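Local coordinates for protein spermidine synthase (Corynebacterium glutamicum ATCC 13032, PDB 3GJY) that probably transfers an aminopropyl group from decarboxylated S-adenosylmethionine to putrescine, yielding spermidine, as a spermidine synthase does, at residues 150-155 and 180-185; 211-216 and 240-245; 220-225 and 246-251. All blocks are in the same frame, centred on the assembly; numbering follows the deposited sequence.

Overall arrangement
From the N terminus, the chain passes the small antiparallel sheet and the first strands of the large mixed sheet before helix 148-153 opens interaction 1. Strand 160-165 follows, and helix 180-189 returns to close that loop before interaction 2 begins. Helix 207-219 then opens interaction 2 and strand 222-227 opens interaction 3; strand 238-245 closes the former and the loop behind it the latter, so these two cross. Their centres lie about 10 Å apart, and the neighbouring strands 222-227 and 238-245 join them. F183 of 180-185 packs on 211-216, linking interaction 1 to the helix of interaction 2 across centres about 15 Å apart.

Interaction 1 of 3, residues 150-155 and 180-185; sequences MVAESF and VEFFEH
The imidazole of H185 lies against the end of helix 148-153, with E153 CA 3.8 Å from its centroid and only 9° off the ring normal, a CH-pi contact over the face. With chi1 at -73°, H185 CG stands beside the histidine's own backbone N, which lays the ring over E153 CA. A flat ring suits this place because it can lie against the main chain where the two helices come close. E153 CG covers the same ring, 3.6 Å from H185 CE1, and H185 CB comes 3.5 Å from A152 O.

This tight stack is backed on its buried side by A152, F155 and F182. The lone methyl of A152 lets the helix come near, so that A152 CB touches F182 CE1 at 3.9 Å. F155 CD2 reaches 3.5 Å from H185 O, which lies at the ring edge, and F155 and F182 also meet strands 92-96 and 160-165. The solvent side is the outer part of E153, whose carboxylate turns to a salt bridge with R149 and away from the histidine. Two helices packed side by side on one face of a mostly parallel sheet are characteristic of the Rossmann-like AdoMet-dependent methyltransferase fold, to which spermidine synthases belong.

Interaction 2 of 3, residues 211-216 and 240-245; sequences SELAGM and IILMGS
L242 of strand 240-245 points into the side of helix 211-216, and its atoms divide the contact among three helix residues. L242 CB meets the selenium of M216, a selenomethionine, at 3.8 Å from SE. CG then forks, with chi1 at -49°: L242 CD1 lies 3.7 Å from E212 CB, and L242 CD2 3.9 Å from L213 CG. A branched leucine suits this position because its two methyl groups reach two consecutive helix residues.

M216 continues the contact along the strand. Its chain runs nearly straight through chi2 and bends at chi3 (68°), which carries CE past L242 to the backbone, where M216 CE lies 3.5 Å from M243 C and 3.6 Å from G244 N. G244 has no side chain, so the methyl can lie close over the main chain there. E212 contributes its aliphatic part here, whereas its carboxylate forms a salt bridge with R165, a pairing that would offset the charge of a buried carboxylate.

No hydrogen bond joins the two segments, and the contact is one of apolar packing. The short axes run 9.5 Å apart and only 6° from parallel. Helix and strand share a direction because strand 238-245 is reversed, inserted antiparallel between 194-202 and 222-227, as in the AdoMet-dependent methyltransferase fold.

Interaction 3 of 3, residues 220-225 and 246-251; sequences FEHVAV and DTEFFS
The backbones of 220-224 and 246-249 run in nearly the same direction, 10° apart, and approach to 4.8 Å between E221 CA and D246 CA. There E221 N donates to D246 OD1 over 3.0 Å at 159°, meeting the oxygen nearly along its C-O axis. The short aspartate side chain suits this place at the end of the strand: OD1 takes the backbone N-H while OD2 bonds to H187.

The H222 ring lies between methylene carbons of two glutamates. E248 CG sits over one face, 3.7 Å from the centroid, and E221 CB covers the opposite face; D246 O lies at the edge, 3.3 Å from H222 CD2. H222 ND1 bonds to E276, which would fix the ring's rotation.

Further on, A224 CB rests over the F249 ring, 3.6 Å from F249 CG, a small methyl matched to a broad face. F249 CE2 comes 3.5 Å from H222 O.

E221 OE2 and D246 OD1 are like charges 3.9 Å apart; a water gives weak bonds to E221 OE2 and to the backbone D246 O. The chemistry implies that one hydrogen bond ties D246 to the loop residue just ahead of strand 222-227, ring packing by H222 and F249 continues along the strand, and the H187 and E221 N-H bonds to D246 could offset the closeness of the carboxylates.

Interaction 1 of 3, residues 150-155 and 180-185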
# COMPACT_ATOMS: atom_id res chain seq x y z
N MSE A 150 7.81 -13.24 5.27
CA MSE A 150 7.63 -14.68 5.36
C MSE A 150 6.28 -15.12 4.83
O MSE A 150 6.17 -16.14 4.16
CB MSE A 150 7.90 -15.20 6.78
CG MSE A 150 9.32 -15.01 7.19
SE MSE A 150 10.50 -16.10 6.08
CE MSE A 150 10.01 -17.82 6.85
N VAL A 151 5.24 -14.32 5.09
CA VAL A 151 3.91 -14.68 4.56
C VAL A 151 3.97 -14.67 3.01
O VAL A 151 3.44 -15.59 2.38
CB VAL A 151 2.83 -13.73 5.11
CG1 VAL A 151 1.50 -13.94 4.38
CG2 VAL A 151 2.64 -13.99 6.60
N ALA A 152 4.63 -13.67 2.43
CA ALA A 152 4.74 -13.62 0.96
C ALA A 152 5.46 -14.84 0.43
O ALA A 152 5.05 -15.42 -0.58
CB ALA A 152 5.41 -12.31 0.50
N GLU A 153 6.51 -15.27 1.13
CA GLU A 153 7.24 -16.46 0.66
C GLU A 153 6.37 -17.70 0.65
O GLU A 153 6.65 -18.64 -0.14
CB GLU A 153 8.45 -16.73 1.56
CG GLU A 153 9.50 -15.66 1.42
CD GLU A 153 10.76 -15.91 2.22
OE1 GLU A 153 10.92 -17.03 2.75
OE2 GLU A 153 11.59 -14.98 2.30
N SER A 154 5.34 -17.74 1.51
CA SER A 154 4.46 -18.90 1.52
C SER A 154 3.22 -18.80 0.64
O SER A 154 2.43 -19.74 0.58
CB SER A 154 4.09 -19.30 2.95
OG SER A 154 5.14 -20.08 3.52
N PHE A 155 3.06 -17.68 -0.10
CA PHE A 155 1.91 -17.56 -1.00
C PHE A 155 1.87 -18.78 -1.92
O PHE A 155 2.89 -19.15 -2.54
CB PHE A 155 2.04 -16.33 -1.91
CG PHE A 155 1.82 -14.98 -1.26
CD1 PHE A 155 1.09 -14.81 -0.08
CD2 PHE A 155 2.33 -13.86 -1.90
CE1 PHE A 155 0.90 -13.53 0.46
CE2 PHE A 155 2.14 -12.58 -1.38
CZ PHE A 155 1.43 -12.42 -0.19
N VAL A 180 13.80 -8.54 -6.36
CA VAL A 180 13.21 -9.39 -7.39
C VAL A 180 12.59 -10.64 -6.76
O VAL A 180 11.49 -11.05 -7.12
CB VAL A 180 14.28 -9.77 -8.42
CG1 VAL A 180 13.79 -10.95 -9.32
CG2 VAL A 180 14.69 -8.51 -9.25
N GLU A 181 13.27 -11.21 -5.76
CA GLU A 181 12.74 -12.42 -5.13
C GLU A 181 11.41 -12.14 -4.43
O GLU A 181 10.48 -12.94 -4.54
CB GLU A 181 13.76 -12.99 -4.12
CG GLU A 181 15.01 -13.61 -4.79
CD GLU A 181 16.03 -12.58 -5.23
OE1 GLU A 181 15.95 -11.39 -4.81
OE2 GLU A 181 16.93 -12.97 -6.02
N PHE A 182 11.31 -10.99 -3.75
CA PHE A 182 10.03 -10.61 -3.14
C PHE A 182 8.95 -10.45 -4.19
O PHE A 182 7.86 -11.00 -4.02
CB PHE A 182 10.19 -9.33 -2.33
CG PHE A 182 8.88 -8.77 -1.83
CD1 PHE A 182 8.15 -9.42 -0.83
CD2 PHE A 182 8.37 -7.59 -2.38
CE1 PHE A 182 6.93 -8.88 -0.39
CE2 PHE A 182 7.18 -7.06 -1.93
CZ PHE A 182 6.45 -7.70 -0.95
N PHE A 183 9.27 -9.76 -5.28
CA PHE A 183 8.28 -9.54 -6.34
C PHE A 183 7.85 -10.87 -6.98
O PHE A 183 6.68 -11.04 -7.31
CB PHE A 183 8.78 -8.56 -7.41
CG PHE A 183 9.12 -7.21 -6.85
CD1 PHE A 183 8.28 -6.57 -5.93
CD2 PHE A 183 10.32 -6.58 -7.21
CE1 PHE A 183 8.64 -5.33 -5.39
CE2 PHE A 183 10.68 -5.34 -6.69
CZ PHE A 183 9.85 -4.73 -5.77
N GLU A 184 8.80 -11.82 -7.09
CA GLU A 184 8.47 -13.14 -7.65
C GLU A 184 7.49 -13.89 -6.75
O GLU A 184 6.57 -14.58 -7.26
CB GLU A 184 9.72 -14.02 -7.86
CG GLU A 184 10.63 -13.56 -9.03
CD GLU A 184 10.13 -13.94 -10.46
OE1 GLU A 184 8.94 -14.32 -10.66
OE2 GLU A 184 10.96 -13.83 -11.40
N HIS A 185 7.66 -13.78 -5.43
CA HIS A 185 6.70 -14.39 -4.52
C HIS A 185 5.30 -13.77 -4.69
O HIS A 185 4.30 -14.49 -4.74
CB HIS A 185 7.16 -14.29 -3.08
CG HIS A 185 8.30 -15.21 -2.77
ND1 HIS A 185 9.51 -14.80 -2.23
CD2 HIS A 185 8.41 -16.53 -2.99
CE1 HIS A 185 10.28 -15.87 -2.07
NE2 HIS A 185 9.64 -16.92 -2.53

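Interaction 2 of 3, residues 211-216 and 240-245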
# COMPACT_ATOMS: atom_id res chain seq x y z
N SER A 211 14.96 1.63 -8.31
CA SER A 211 15.41 0.25 -8.17
C SER A 211 14.23 -0.71 -7.91
O SER A 211 14.23 -1.84 -8.39
CB SER A 211 16.45 0.15 -7.05
OG SER A 211 17.71 0.63 -7.53
N GLU A 212 13.22 -0.24 -7.18
CA GLU A 212 12.03 -1.11 -6.96
C GLU A 212 11.38 -1.35 -8.31
O GLU A 212 11.02 -2.50 -8.63
CB GLU A 212 11.02 -0.47 -6.01
CG GLU A 212 11.51 -0.38 -4.59
CD GLU A 212 10.41 -0.49 -3.60
OE1 GLU A 212 9.65 -1.46 -3.77
OE2 GLU A 212 10.36 0.30 -2.64
N LEU A 213 11.17 -0.28 -9.06
CA LEU A 213 10.60 -0.43 -10.40
C LEU A 213 11.41 -1.36 -11.32
O LEU A 213 10.82 -2.17 -12.06
CB LEU A 213 10.38 0.94 -11.10
CG LEU A 213 9.25 1.73 -10.43
CD1 LEU A 213 9.42 3.23 -10.78
CD2 LEU A 213 7.90 1.22 -10.88
N ALA A 214 12.74 -1.21 -11.32
CA ALA A 214 13.59 -2.11 -12.10
C ALA A 214 13.33 -3.59 -11.75
O ALA A 214 13.18 -4.44 -12.64
CB ALA A 214 15.09 -1.75 -11.93
N GLY A 215 13.16 -3.90 -10.46
CA GLY A 215 12.90 -5.28 -10.07
C GLY A 215 11.51 -5.72 -10.48
O GLY A 215 11.32 -6.82 -10.97
N MSE A 216 10.54 -4.82 -10.30
CA MSE A 216 9.15 -5.11 -10.72
C MSE A 216 9.08 -5.41 -12.22
O MSE A 216 8.32 -6.29 -12.65
CB MSE A 216 8.22 -3.95 -10.36
CG MSE A 216 8.07 -3.84 -8.82
SE MSE A 216 7.32 -2.11 -8.33
CE MSE A 216 5.57 -2.44 -9.09
N ILE A 240 5.50 7.70 -3.61
CA ILE A 240 5.17 7.30 -4.97
C ILE A 240 4.51 5.93 -4.87
O ILE A 240 4.99 5.04 -4.16
CB ILE A 240 6.45 7.32 -5.89
CG1 ILE A 240 6.09 6.94 -7.32
CG2 ILE A 240 7.56 6.44 -5.30
CD1 ILE A 240 7.20 7.27 -8.33
N ILE A 241 3.39 5.78 -5.55
CA ILE A 241 2.67 4.50 -5.59
C ILE A 241 3.15 3.74 -6.83
O ILE A 241 3.04 4.23 -7.96
CB ILE A 241 1.15 4.74 -5.69
CG1 ILE A 241 0.63 5.62 -4.52
CG2 ILE A 241 0.44 3.38 -5.75
CD1 ILE A 241 1.09 5.21 -3.13
N LEU A 242 3.71 2.56 -6.61
CA LEU A 242 4.26 1.69 -7.66
C LEU A 242 3.29 0.57 -7.94
O LEU A 242 2.89 -0.15 -7.02
CB LEU A 242 5.59 1.10 -7.17
CG LEU A 242 6.59 2.11 -6.58
CD1 LEU A 242 7.84 1.36 -6.10
CD2 LEU A 242 6.98 3.19 -7.60
N MSE A 243 2.90 0.43 -9.21
CA MSE A 243 1.94 -0.60 -9.59
C MSE A 243 2.54 -1.57 -10.61
O MSE A 243 3.22 -1.15 -11.55
CB MSE A 243 0.63 0.01 -10.09
CG MSE A 243 -0.08 0.84 -9.02
SE MSE A 243 -1.70 1.64 -9.63
CE MSE A 243 -0.87 3.06 -10.60
N GLY A 244 2.30 -2.87 -10.41
CA GLY A 244 2.77 -3.89 -11.34
C GLY A 244 1.65 -4.88 -11.62
O GLY A 244 0.85 -5.19 -10.72
N SER A 245 1.52 -5.33 -12.87
CA SER A 245 0.55 -6.35 -13.22
C SER A 245 0.92 -6.93 -14.58
O SER A 245 1.59 -6.26 -15.39
CB SER A 245 -0.84 -5.71 -13.39
OG SER A 245 -1.85 -6.68 -13.70

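Interaction 3 of 3, residues 220-225 and 246-251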
# COMPACT_ATOMS: atom_id res chain seq x y z
N PHE A 220 6.78 -8.47 -13.60
CA PHE A 220 5.46 -8.11 -14.15
C PHE A 220 5.64 -7.60 -15.57
O PHE A 220 6.58 -6.85 -15.84
CB PHE A 220 4.80 -7.02 -13.30
CG PHE A 220 4.47 -7.47 -11.89
CD1 PHE A 220 3.37 -8.27 -11.65
CD2 PHE A 220 5.34 -7.21 -10.83
CE1 PHE A 220 3.06 -8.72 -10.36
CE2 PHE A 220 5.05 -7.65 -9.52
CZ PHE A 220 3.91 -8.44 -9.30
N GLU A 221 4.69 -7.90 -16.44
CA GLU A 221 4.78 -7.40 -17.83
C GLU A 221 4.54 -5.90 -17.91
O GLU A 221 5.02 -5.23 -18.81
CB GLU A 221 3.75 -8.12 -18.72
CG GLU A 221 4.02 -9.61 -18.98
CD GLU A 221 2.88 -10.24 -19.80
OE1 GLU A 221 2.50 -9.65 -20.85
OE2 GLU A 221 2.37 -11.31 -19.40
N HIS A 222 3.79 -5.34 -16.96
CA HIS A 222 3.36 -3.93 -17.06
C HIS A 222 3.53 -3.22 -15.72
O HIS A 222 3.42 -3.85 -14.66
CB HIS A 222 1.91 -3.80 -17.56
CG HIS A 222 1.69 -4.49 -18.86
ND1 HIS A 222 2.24 -4.02 -20.03
CD2 HIS A 222 1.07 -5.66 -19.16
CE1 HIS A 222 1.93 -4.86 -21.01
NE2 HIS A 222 1.23 -5.86 -20.51
N VAL A 223 3.81 -1.92 -15.79
CA VAL A 223 3.98 -1.07 -14.59
C VAL A 223 3.40 0.29 -14.83
O VAL A 223 3.29 0.74 -15.97
CB VAL A 223 5.47 -0.92 -14.19
CG1 VAL A 223 6.05 -2.23 -13.57
CG2 VAL A 223 6.32 -0.49 -15.41
N ALA A 224 3.04 0.96 -13.74
CA ALA A 224 2.56 2.34 -13.76
C ALA A 224 2.78 2.93 -12.39
O ALA A 224 3.01 2.20 -11.41
CB ALA A 224 1.06 2.38 -14.12
N VAL A 225 2.70 4.26 -12.32
CA VAL A 225 2.89 4.93 -11.04
C VAL A 225 1.90 6.08 -10.81
O VAL A 225 1.32 6.63 -11.75
CB VAL A 225 4.38 5.42 -10.81
CG1 VAL A 225 5.43 4.32 -10.91
CG2 VAL A 225 4.70 6.59 -11.62
N ASP A 246 0.45 -8.16 -14.83
CA ASP A 246 0.51 -8.70 -16.20
C ASP A 246 -0.61 -8.16 -17.10
O ASP A 246 -0.58 -8.37 -18.32
CB ASP A 246 0.50 -10.22 -16.22
CG ASP A 246 1.79 -10.80 -15.67
OD1 ASP A 246 2.85 -10.13 -15.68
OD2 ASP A 246 1.73 -11.98 -15.27
N THR A 247 -1.57 -7.47 -16.50
CA THR A 247 -2.61 -6.74 -17.22
C THR A 247 -2.08 -5.34 -17.56
O THR A 247 -1.46 -4.69 -16.72
CB THR A 247 -3.88 -6.62 -16.34
OG1 THR A 247 -4.33 -7.92 -15.97
CG2 THR A 247 -5.03 -5.86 -17.04
N GLU A 248 -2.29 -4.90 -18.82
CA GLU A 248 -1.91 -3.54 -19.21
C GLU A 248 -2.57 -2.47 -18.35
O GLU A 248 -3.73 -2.58 -18.01
CB GLU A 248 -2.30 -3.28 -20.68
CG GLU A 248 -1.54 -4.12 -21.64
CD GLU A 248 -1.84 -3.75 -23.06
OE1 GLU A 248 -1.46 -2.64 -23.47
OE2 GLU A 248 -2.44 -4.60 -23.75
N PHE A 249 -1.79 -1.46 -17.97
CA PHE A 249 -2.31 -0.28 -17.31
C PHE A 249 -2.81 0.72 -18.34
O PHE A 249 -2.40 0.69 -19.52
CB PHE A 249 -1.22 0.34 -16.43
CG PHE A 249 -0.90 -0.49 -15.20
CD1 PHE A 249 -1.83 -0.58 -14.15
CD2 PHE A 249 0.23 -1.26 -15.15
CE1 PHE A 249 -1.57 -1.38 -13.04
CE2 PHE A 249 0.50 -2.04 -14.03
CZ PHE A 249 -0.41 -2.12 -12.99
N PHE A 250 -3.68 1.61 -17.89
CA PHE A 250 -4.26 2.61 -18.79
C PHE A 250 -3.16 3.52 -19.35
O PHE A 250 -2.14 3.81 -18.70
CB PHE A 250 -5.38 3.38 -18.05
CG PHE A 250 -6.52 2.48 -17.61
CD1 PHE A 250 -7.33 1.86 -18.56
CD2 PHE A 250 -6.75 2.24 -16.27
CE1 PHE A 250 -8.39 1.02 -18.16
CE2 PHE A 250 -7.81 1.40 -15.86
CZ PHE A 250 -8.62 0.81 -16.81
N SER A 251 -3.33 3.94 -20.60
CA SER A 251 -2.41 4.89 -21.19
C SER A 251 -2.79 6.28 -20.77
O SER A 251 -3.95 6.54 -20.47
CB SER A 251 -2.48 4.80 -22.71
OG SER A 251 -1.83 3.63 -23.17
O HOH W 1 -1.11 -11.42 -19.71